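Long-range contacts in listeriolysin O (Listeria monocytogenes, PDB 4CDB), which perforates cholesterol-containing host membranes by binding to them, changing conformation extensively and assembling into an oligomeric pore that lyses the cell: residues 378-383 with 466-471; 394-399 with 438-443; 58-63 with 400-405. All blocks are in the same frame, centred on the assembly; numbering follows the deposited sequence.

How the contacts relate
Contacts 1 and 2 are in-sheet pairings in the two facing layers of one beta sandwich, parallel in 378-383 with 466-471 and antiparallel in 394-399 with 438-443. Each has a buried apolar face and a partly exposed polar one, and their apolar faces meet: I381 and I383 of contact 1 pack on I395 and I439 of contact 2. Contact 3, smaller and more buried, brings the continuation of the strand of contact 2 against strand 59-74, which is the neighbour of strand 362-385 used in contact 1. Backbone ladders and asparagine amides dominate the first two; tyrosines, a bridging water and a sodium ion mark the third.

Contact 1 (378-383 with 466-471); sequences DGKINI and VKNRNI
N382 and I383 lie beside N470 and I471 on two parallel strands, N382 on the polar face and I383 on the apolar one. The pair joins strands 362-385 and 468-475 in one layer of the C-terminal beta sandwich (domain 4). The ladder is regular: K380 N gives to K467 O, R469 N to K380 O (2.9 Å), N382 N to R469 O and I471 N to N382 O. Its tight side faces the sandwich interior. There CG1 of I383 lies anti to the carbonyl carbon (chi1 -55°), and the turn at chi2 (-61°) lays CD1 against CB of I471 at 3.6 Å, while CG2 of I381 reaches CG1 of I471 at 4.0 Å. R469 shares this face, its guanidinium held by N484 and P464. F393 and I395 of the facing sheet close over I383.

The other face is looser and wetter. Here the single amide nitrogen ND2 of N382 donates to N470 OD1 (2.8 Å) and, less tightly, to N468 OD1 (3.2 Å). The N468 bond meets a lone pair in the carbonyl plane, whereas at N470 the donor sits 42° above it. OD1 of N382 is hydrogen-bonded to S429 OG. A water accepts from K380 NZ (2.9 Å) and donates to N468 OD1 (2.6 Å). At the start, where 466-467 is loop, K467 NZ bonds weakly to D378 O, and the D378 carboxylate pairs with K55. On this partly exposed face the N382 amide bridges two asparagines of the neighbouring strand, each N-H with its own acceptor, which with the OD1 bond probably restrains its rotation.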
loop_
_atom_site.group_PDB
_atom_site.type_symbol
_atom_site.label_atom_id
_atom_site.label_comp_id
_atom_site.label_asym_id
_atom_site.label_seq_id
_atom_site.Cartn_x
_atom_site.Cartn_y
_atom_site.Cartn_z
ATOM N N ASP A 378 -14.917 -20.755 -18.636
ATOM C CA ASP A 378 -15.277 -21.756 -19.637
ATOM C C ASP A 378 -16.448 -21.267 -20.479
ATOM O O ASP A 378 -17.126 -20.306 -20.113
ATOM C CB ASP A 378 -15.644 -23.084 -18.972
ATOM C CG ASP A 378 -14.456 -23.759 -18.319
ATOM O OD1 ASP A 378 -13.308 -23.424 -18.681
ATOM O OD2 ASP A 378 -14.668 -24.631 -17.451
ATOM N N GLY A 379 -16.687 -21.934 -21.603
ATOM C CA GLY A 379 -17.768 -21.560 -22.496
ATOM C C GLY A 379 -18.329 -22.727 -23.287
ATOM O O GLY A 379 -17.701 -23.782 -23.388
ATOM N N LYS A 380 -19.516 -22.535 -23.850
ATOM C CA LYS A 380 -20.173 -23.579 -24.625
ATOM C C LYS A 380 -20.518 -23.085 -26.024
ATOM O O LYS A 380 -20.837 -21.910 -26.218
ATOM C CB LYS A 380 -21.447 -24.052 -23.916
ATOM C CG LYS A 380 -21.210 -24.679 -22.548
ATOM C CD LYS A 380 -22.524 -25.037 -21.866
ATOM C CE LYS A 380 -23.345 -25.985 -22.723
ATOM N NZ LYS A 380 -24.635 -26.350 -22.078
ATOM N N ILE A 381 -20.436 -23.984 -27.000
ATOM C CA ILE A 381 -20.958 -23.710 -28.331
ATOM C C ILE A 381 -22.180 -24.590 -28.564
ATOM O O ILE A 381 -22.076 -25.817 -28.597
ATOM C CB ILE A 381 -19.916 -23.968 -29.429
ATOM C CG1 ILE A 381 -18.670 -23.119 -29.189
ATOM C CG2 ILE A 381 -20.498 -23.657 -30.801
ATOM C CD1 ILE A 381 -17.636 -23.241 -30.286
ATOM N N ASN A 382 -23.338 -23.955 -28.711
ATOM C CA ASN A 382 -24.593 -24.680 -28.853
ATOM C C ASN A 382 -25.034 -24.762 -30.311
ATOM O O ASN A 382 -25.309 -23.743 -30.945
ATOM C CB ASN A 382 -25.675 -24.026 -27.991
ATOM C CG ASN A 382 -25.240 -23.856 -26.547
ATOM O OD1 ASN A 382 -24.747 -24.794 -25.920
ATOM N ND2 ASN A 382 -25.406 -22.650 -26.016
ATOM N N ILE A 383 -25.090 -25.982 -30.838
ATOM C CA ILE A 383 -25.449 -26.202 -32.235
ATOM C C ILE A 383 -26.908 -26.614 -32.375
ATOM O O ILE A 383 -27.375 -27.519 -31.680
ATOM C CB ILE A 383 -24.582 -27.304 -32.877
ATOM C CG1 ILE A 383 -23.099 -26.984 -32.710
ATOM C CG2 ILE A 383 -24.936 -27.475 -34.351
ATOM C CD1 ILE A 383 -22.683 -25.692 -33.362
ATOM N N VAL A 466 -16.828 -17.176 -25.583
ATOM C CA VAL A 466 -17.903 -16.596 -24.784
ATOM C C VAL A 466 -18.577 -17.665 -23.931
ATOM O O VAL A 466 -18.277 -18.849 -24.063
ATOM C CB VAL A 466 -18.958 -15.909 -25.667
ATOM C CG1 VAL A 466 -18.338 -14.736 -26.405
ATOM C CG2 VAL A 466 -19.563 -16.906 -26.648
ATOM N N LYS A 467 -19.489 -17.246 -23.058
ATOM C CA LYS A 467 -20.178 -18.183 -22.177
ATOM C C LYS A 467 -21.069 -19.137 -22.972
ATOM O O LYS A 467 -20.992 -20.355 -22.809
ATOM C CB LYS A 467 -20.999 -17.433 -21.125
ATOM C CG LYS A 467 -21.417 -18.298 -19.951
ATOM C CD LYS A 467 -20.204 -18.985 -19.339
ATOM C CE LYS A 467 -20.585 -19.899 -18.186
ATOM N NZ LYS A 467 -19.425 -20.728 -17.745
ATOM N N ASN A 468 -21.907 -18.573 -23.834
ATOM C CA ASN A 468 -22.760 -19.369 -24.706
ATOM C C ASN A 468 -22.832 -18.802 -26.118
ATOM O O ASN A 468 -23.466 -17.772 -26.350
ATOM C CB ASN A 468 -24.169 -19.500 -24.122
ATOM C CG ASN A 468 -24.230 -20.468 -22.958
ATOM O OD1 ASN A 468 -24.385 -21.675 -23.148
ATOM N ND2 ASN A 468 -24.113 -19.945 -21.744
ATOM N N ARG A 469 -22.166 -19.472 -27.055
ATOM C CA ARG A 469 -22.285 -19.126 -28.466
ATOM C C ARG A 469 -23.276 -20.071 -29.137
ATOM O O ARG A 469 -23.018 -21.270 -29.257
ATOM C CB ARG A 469 -20.927 -19.195 -29.168
ATOM C CG ARG A 469 -20.995 -18.886 -30.657
ATOM C CD ARG A 469 -19.614 -18.840 -31.294
ATOM N NE ARG A 469 -18.757 -17.839 -30.667
ATOM C CZ ARG A 469 -18.764 -16.546 -30.974
ATOM N NH1 ARG A 469 -19.588 -16.088 -31.904
ATOM N NH2 ARG A 469 -17.946 -15.712 -30.349
ATOM N N ASN A 470 -24.411 -19.529 -29.565
ATOM C CA ASN A 470 -25.464 -20.342 -30.161
ATOM C C ASN A 470 -25.435 -20.315 -31.684
ATOM O O ASN A 470 -25.787 -19.311 -32.306
ATOM C CB ASN A 470 -26.838 -19.906 -29.650
ATOM C CG ASN A 470 -26.912 -19.882 -28.139
ATOM O OD1 ASN A 470 -27.053 -20.922 -27.495
ATOM N ND2 ASN A 470 -26.819 -18.691 -27.561
ATOM N N ILE A 471 -25.010 -21.427 -32.274
ATOM C CA ILE A 471 -24.975 -21.561 -33.725
ATOM C C ILE A 471 -26.214 -22.312 -34.192
ATOM O O ILE A 471 -26.415 -23.476 -33.840
ATOM C CB ILE A 471 -23.723 -22.328 -34.189
ATOM C CG1 ILE A 471 -22.461 -21.686 -33.612
ATOM C CG2 ILE A 471 -23.658 -22.383 -35.710
ATOM C CD1 ILE A 471 -22.166 -20.313 -34.176
HETATM O O HOH W 1 -18.132 -19.953 -26.847
HETATM O O HOH W 2 -25.681 -23.638 -21.945
#

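Contact 2 (394-399 with 438-443); sequences NISWDE and NINVYA
S396 and N440 face each other in a hydrogen-bonded antiparallel pair. S396 N donates to N440 O, N440 N returns to S396 O (2.8 Å), and the side chains repeat the link above the sheet: ND2 of N440 donates to OG of S396 at 3.3 Å, the hydroxyl lying in the amide plane. OG stands between the backbone N and the carbonyl carbon (chi1 60°), turned toward that amide, whose OD1 is taken by N462 N. On the same face, CB of N394 comes obliquely to CD2 of Y442 (3.9 Å), and the Y442 hydroxyl reaches T456, a residue of the tris(hydroxyethyl)aminomethane pocket. D398 OD2 and N438 ND2 stay 4.1 Å apart, carboxylate and amide almost perpendicular, with OD1 of D398 bonded to H412.

The reverse face is apolar: CB of W397 touches CG1 of I439 (4.0 Å), and I395 lies loosely beside V441. The indole turns away from the partner strand, its NE1 giving an in-plane bond to the anti lone pair of E399 OE2 (3.1 Å). The N440 amide, held between S396 OG and N462 N, probably has its rotation fixed, while the apolar side chains meet I430 and L432 of the facing sheet.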
loop_
_atom_site.group_PDB
_atom_site.type_symbol
_atom_site.label_atom_id
_atom_site.label_comp_id
_atom_site.label_asym_id
_atom_site.label_seq_id
_atom_site.Cartn_x
_atom_site.Cartn_y
_atom_site.Cartn_z
ATOM N N ASN A 394 -17.842 -28.086 -39.333
ATOM C CA ASN A 394 -16.421 -28.151 -39.039
ATOM C C ASN A 394 -16.056 -27.085 -38.015
ATOM O O ASN A 394 -15.943 -25.903 -38.345
ATOM C CB ASN A 394 -15.584 -27.995 -40.307
ATOM C CG ASN A 394 -14.133 -28.360 -40.084
ATOM O OD1 ASN A 394 -13.351 -27.557 -39.574
ATOM N ND2 ASN A 394 -13.765 -29.580 -40.458
ATOM N N ILE A 395 -15.892 -27.505 -36.767
ATOM C CA ILE A 395 -15.600 -26.567 -35.695
ATOM C C ILE A 395 -14.269 -26.903 -35.034
ATOM O O ILE A 395 -14.052 -28.031 -34.595
ATOM C CB ILE A 395 -16.731 -26.548 -34.651
ATOM C CG1 ILE A 395 -18.064 -26.235 -35.334
ATOM C CG2 ILE A 395 -16.432 -25.537 -33.558
ATOM C CD1 ILE A 395 -19.239 -26.162 -34.396
ATOM N N SER A 396 -13.378 -25.917 -34.982
ATOM C CA SER A 396 -12.045 -26.105 -34.419
ATOM C C SER A 396 -11.661 -24.939 -33.514
ATOM O O SER A 396 -12.282 -23.876 -33.559
ATOM C CB SER A 396 -11.009 -26.258 -35.535
ATOM O OG SER A 396 -10.980 -25.107 -36.364
ATOM N N TRP A 397 -10.636 -25.153 -32.693
ATOM C CA TRP A 397 -10.128 -24.123 -31.792
ATOM C C TRP A 397 -8.745 -24.492 -31.258
ATOM O O TRP A 397 -8.286 -25.623 -31.427
ATOM C CB TRP A 397 -11.096 -23.896 -30.626
ATOM C CG TRP A 397 -11.259 -25.094 -29.742
ATOM C CD1 TRP A 397 -10.545 -25.386 -28.616
ATOM C CD2 TRP A 397 -12.195 -26.165 -29.913
ATOM N NE1 TRP A 397 -10.980 -26.572 -28.075
ATOM C CE2 TRP A 397 -11.991 -27.071 -28.852
ATOM C CE3 TRP A 397 -13.185 -26.446 -30.860
ATOM C CZ2 TRP A 397 -12.743 -28.237 -28.713
ATOM C CZ3 TRP A 397 -13.929 -27.605 -30.718
ATOM C CH2 TRP A 397 -13.704 -28.485 -29.654
ATOM N N ASP A 398 -8.087 -23.529 -30.620
ATOM C CA ASP A 398 -6.783 -23.761 -30.008
ATOM C C ASP A 398 -6.888 -23.714 -28.489
ATOM O O ASP A 398 -7.640 -22.908 -27.939
ATOM C CB ASP A 398 -5.770 -22.715 -30.479
ATOM C CG ASP A 398 -5.354 -22.910 -31.923
ATOM O OD1 ASP A 398 -5.177 -24.073 -32.339
ATOM O OD2 ASP A 398 -5.207 -21.899 -32.642
ATOM N N GLU A 399 -6.140 -24.584 -27.817
ATOM C CA GLU A 399 -6.046 -24.554 -26.361
ATOM C C GLU A 399 -4.608 -24.260 -25.939
ATOM O O GLU A 399 -3.683 -24.985 -26.303
ATOM C CB GLU A 399 -6.533 -25.872 -25.755
ATOM C CG GLU A 399 -8.013 -26.140 -25.979
ATOM C CD GLU A 399 -8.486 -27.416 -25.311
ATOM O OE1 GLU A 399 -7.713 -27.995 -24.522
ATOM O OE2 GLU A 399 -9.630 -27.839 -25.579
ATOM N N ASN A 438 -9.469 -18.500 -30.516
ATOM C CA ASN A 438 -9.537 -18.639 -31.968
ATOM C C ASN A 438 -10.519 -19.718 -32.409
ATOM O O ASN A 438 -10.142 -20.693 -33.060
ATOM C CB ASN A 438 -8.147 -18.894 -32.555
ATOM C CG ASN A 438 -7.241 -17.686 -32.445
ATOM O OD1 ASN A 438 -7.685 -16.550 -32.609
ATOM N ND2 ASN A 438 -5.966 -17.924 -32.162
ATOM N N ILE A 439 -11.781 -19.534 -32.037
ATOM C CA ILE A 439 -12.827 -20.485 -32.380
ATOM C C ILE A 439 -13.251 -20.322 -33.837
ATOM O O ILE A 439 -13.572 -19.218 -34.281
ATOM C CB ILE A 439 -14.054 -20.343 -31.451
ATOM C CG1 ILE A 439 -13.788 -21.016 -30.104
ATOM C CG2 ILE A 439 -15.287 -20.953 -32.086
ATOM C CD1 ILE A 439 -12.983 -20.181 -29.136
ATOM N N ASN A 440 -13.233 -21.426 -34.578
ATOM C CA ASN A 440 -13.672 -21.429 -35.967
ATOM C C ASN A 440 -14.957 -22.232 -36.138
ATOM O O ASN A 440 -15.031 -23.393 -35.737
ATOM C CB ASN A 440 -12.577 -21.999 -36.869
ATOM C CG ASN A 440 -11.271 -21.237 -36.753
ATOM O OD1 ASN A 440 -11.253 -20.007 -36.771
ATOM N ND2 ASN A 440 -10.171 -21.968 -36.622
ATOM N N VAL A 441 -15.970 -21.609 -36.729
ATOM C CA VAL A 441 -17.247 -22.277 -36.942
ATOM C C VAL A 441 -17.594 -22.319 -38.424
ATOM O O VAL A 441 -17.776 -21.277 -39.056
ATOM C CB VAL A 441 -18.378 -21.575 -36.173
ATOM C CG1 VAL A 441 -19.723 -22.211 -36.503
ATOM C CG2 VAL A 441 -18.107 -21.629 -34.680
ATOM N N TYR A 442 -17.674 -23.531 -38.971
ATOM C CA TYR A 442 -18.004 -23.738 -40.377
ATOM C C TYR A 442 -19.177 -24.705 -40.526
ATOM O O TYR A 442 -19.274 -25.691 -39.795
ATOM C CB TYR A 442 -16.785 -24.274 -41.134
ATOM C CG TYR A 442 -17.031 -24.549 -42.600
ATOM C CD1 TYR A 442 -16.887 -23.543 -43.548
ATOM C CD2 TYR A 442 -17.397 -25.816 -43.040
ATOM C CE1 TYR A 442 -17.106 -23.790 -44.889
ATOM C CE2 TYR A 442 -17.618 -26.069 -44.382
ATOM C CZ TYR A 442 -17.471 -25.052 -45.301
ATOM O OH TYR A 442 -17.690 -25.295 -46.637
ATOM N N ALA A 443 -20.064 -24.427 -41.479
ATOM C CA ALA A 443 -21.184 -25.320 -41.751
ATOM C C ALA A 443 -21.570 -25.268 -43.221
ATOM O O ALA A 443 -21.626 -24.191 -43.816
ATOM C CB ALA A 443 -22.377 -24.965 -40.876
HETATM O O HOH W 3 -8.218 -22.117 -34.178
#

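Contact 3 (58-63 with 400-405); sequences NEYIVV and VNYDPE. With NA (sodium ion), chain I.
Strands 59-63 and 400-402 run 9.7 Å apart at their axes and 45° off parallel, too distant for a shared backbone ladder, so side chains of Y60 and V62 span the gap to N401 and Y402. The Y60 side chain extends directly toward the other strand, CG anti to the backbone N (chi1 -170°), and brings its hydroxyl close to N401. There OH lies 3.1 Å from N401 OD1, the ring and amide planes being 83° apart, close to perpendicular. The same hydroxyl is linked through a water to the main chain: the water is 3.1 Å from Y60 OH and accepts from Y402 N at 3.0 Å.

Y402 reaches back the other way. CE2 of its ring comes to the edge of the Y60 ring, near the plane of that ring, at 4.3 Å from Y60 CE2. Its far end crosses V62 at about a right angle, and both methyls of V62 take part, CG1 and CG2 each about 3.7 Å from Y402 OH; CG2 also lies near Y402 CE2 (3.9 Å).

This is the junction between two parts of the cytolysin. Strand 59-74 belongs to the long sheet of domain 2, the slender connector of the four-domain cholesterol-dependent cytolysin fold, and strand 391-402 to the membrane-binding beta sandwich, domain 4. N435 lies against both Y60 and N401, and its ND2 donates to V400 O, so a turn of the sandwich lines the same interface.

On the side of the Y402 hydroxyl away from V62, the oxygen binds a sodium ion at 2.6 Å, and the carboxylate of E408, at the start of the next strand, supplies the other protein ligand.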
loop_
_atom_site.group_PDB
_atom_site.type_symbol
_atom_site.label_atom_id
_atom_site.label_comp_id
_atom_site.label_asym_id
_atom_site.label_seq_id
_atom_site.Cartn_x
_atom_site.Cartn_y
_atom_site.Cartn_z
ATOM N N ASN A 58 -14.977 -23.863 -13.228
ATOM C CA ASN A 58 -15.425 -23.390 -14.531
ATOM C C ASN A 58 -14.469 -22.365 -15.130
ATOM O O ASN A 58 -14.837 -21.625 -16.044
ATOM C CB ASN A 58 -16.831 -22.794 -14.431
ATOM C CG ASN A 58 -16.925 -21.680 -13.397
ATOM O OD1 ASN A 58 -15.929 -21.293 -12.781
ATOM N ND2 ASN A 58 -18.129 -21.153 -13.209
ATOM N N GLU A 59 -13.246 -22.323 -14.610
ATOM C CA GLU A 59 -12.266 -21.330 -15.041
ATOM C C GLU A 59 -10.890 -21.925 -15.330
ATOM O O GLU A 59 -10.574 -23.037 -14.902
ATOM C CB GLU A 59 -12.129 -20.225 -13.990
ATOM C CG GLU A 59 -13.338 -19.315 -13.865
ATOM C CD GLU A 59 -13.123 -18.203 -12.854
ATOM O OE1 GLU A 59 -12.325 -18.396 -11.911
ATOM O OE2 GLU A 59 -13.751 -17.135 -13.005
ATOM N N TYR A 60 -10.080 -21.166 -16.064
ATOM C CA TYR A 60 -8.675 -21.495 -16.269
ATOM C C TYR A 60 -7.837 -20.345 -15.731
ATOM O O TYR A 60 -8.042 -19.188 -16.115
ATOM C CB TYR A 60 -8.374 -21.712 -17.751
ATOM C CG TYR A 60 -6.998 -22.284 -18.010
ATOM C CD1 TYR A 60 -6.776 -23.652 -17.953
ATOM C CD2 TYR A 60 -5.921 -21.457 -18.311
ATOM C CE1 TYR A 60 -5.523 -24.184 -18.186
ATOM C CE2 TYR A 60 -4.664 -21.981 -18.548
ATOM C CZ TYR A 60 -4.471 -23.345 -18.484
ATOM O OH TYR A 60 -3.221 -23.874 -18.719
ATOM N N ILE A 61 -6.898 -20.658 -14.842
ATOM C CA ILE A 61 -6.124 -19.628 -14.157
ATOM C C ILE A 61 -4.683 -19.549 -14.658
ATOM O O ILE A 61 -3.961 -20.549 -14.668
ATOM C CB ILE A 61 -6.104 -19.854 -12.629
ATOM C CG1 ILE A 61 -7.528 -20.001 -12.088
ATOM C CG2 ILE A 61 -5.379 -18.709 -11.931
ATOM C CD1 ILE A 61 -8.381 -18.761 -12.258
ATOM N N VAL A 62 -4.273 -18.352 -15.069
ATOM C CA VAL A 62 -2.891 -18.109 -15.459
ATOM C C VAL A 62 -2.196 -17.245 -14.403
ATOM O O VAL A 62 -2.654 -16.147 -14.089
ATOM C CB VAL A 62 -2.805 -17.419 -16.841
ATOM C CG1 VAL A 62 -1.357 -17.150 -17.200
ATOM C CG2 VAL A 62 -3.472 -18.274 -17.918
ATOM N N VAL A 63 -1.097 -17.747 -13.845
ATOM C CA VAL A 63 -0.378 -17.019 -12.803
ATOM C C VAL A 63 1.005 -16.582 -13.275
ATOM O O VAL A 63 1.839 -17.417 -13.632
ATOM C CB VAL A 63 -0.228 -17.866 -11.518
ATOM C CG1 VAL A 63 0.564 -17.101 -10.465
ATOM C CG2 VAL A 63 -1.596 -18.270 -10.981
ATOM N N VAL A 400 -4.427 -23.187 -25.176
ATOM C CA VAL A 400 -3.090 -22.735 -24.810
ATOM C C VAL A 400 -2.700 -23.147 -23.394
ATOM O O VAL A 400 -3.362 -22.777 -22.424
ATOM C CB VAL A 400 -2.962 -21.207 -24.954
ATOM C CG1 VAL A 400 -1.632 -20.729 -24.392
ATOM C CG2 VAL A 400 -3.107 -20.804 -26.411
ATOM N N ASN A 401 -1.622 -23.919 -23.287
ATOM C CA ASN A 401 -1.072 -24.309 -21.994
ATOM C C ASN A 401 0.380 -23.867 -21.845
ATOM O O ASN A 401 0.915 -23.175 -22.712
ATOM C CB ASN A 401 -1.198 -25.819 -21.783
ATOM C CG ASN A 401 -2.640 -26.273 -21.681
ATOM O OD1 ASN A 401 -3.218 -26.302 -20.594
ATOM N ND2 ASN A 401 -3.230 -26.623 -22.817
ATOM N N TYR A 402 1.016 -24.267 -20.748
ATOM C CA TYR A 402 2.373 -23.816 -20.459
ATOM C C TYR A 402 3.279 -24.959 -20.016
ATOM O O TYR A 402 2.915 -25.750 -19.147
ATOM C CB TYR A 402 2.352 -22.712 -19.396
ATOM C CG TYR A 402 1.438 -21.559 -19.744
ATOM C CD1 TYR A 402 1.889 -20.495 -20.516
ATOM C CD2 TYR A 402 0.117 -21.539 -19.311
ATOM C CE1 TYR A 402 1.051 -19.441 -20.842
ATOM C CE2 TYR A 402 -0.726 -20.490 -19.632
ATOM C CZ TYR A 402 -0.254 -19.445 -20.398
ATOM O OH TYR A 402 -1.093 -18.400 -20.719
ATOM N N ASP A 403 4.462 -25.040 -20.621
ATOM C CA ASP A 403 5.465 -26.016 -20.210
ATOM C C ASP A 403 6.021 -25.657 -18.824
ATOM O O ASP A 403 5.792 -24.547 -18.339
ATOM C CB ASP A 403 6.576 -26.133 -21.270
ATOM C CG ASP A 403 7.333 -24.832 -21.492
ATOM O OD1 ASP A 403 7.129 -23.866 -20.728
ATOM O OD2 ASP A 403 8.152 -24.781 -22.433
ATOM N N PRO A 404 6.735 -26.595 -18.173
ATOM C CA PRO A 404 7.293 -26.319 -16.842
ATOM C C PRO A 404 8.137 -25.048 -16.729
ATOM O O PRO A 404 8.310 -24.551 -15.619
ATOM C CB PRO A 404 8.171 -27.544 -16.582
ATOM C CG PRO A 404 7.457 -28.648 -17.290
ATOM C CD PRO A 404 6.859 -28.023 -18.527
ATOM N N GLU A 405 8.651 -24.533 -17.842
ATOM C CA GLU A 405 9.480 -23.330 -17.800
ATOM C C GLU A 405 8.715 -22.062 -18.179
ATOM O O GLU A 405 9.312 -21.002 -18.368
ATOM C CB GLU A 405 10.728 -23.489 -18.673
ATOM C CG GLU A 405 10.451 -24.024 -20.066
ATOM C CD GLU A 405 11.062 -25.393 -20.297
ATOM O OE1 GLU A 405 12.100 -25.699 -19.671
ATOM O OE2 GLU A 405 10.512 -26.160 -21.113
HETATM NA NA NA I . -1.227 -16.655 -22.600
HETATM O O HOH W 4 -0.351 -25.030 -18.217
#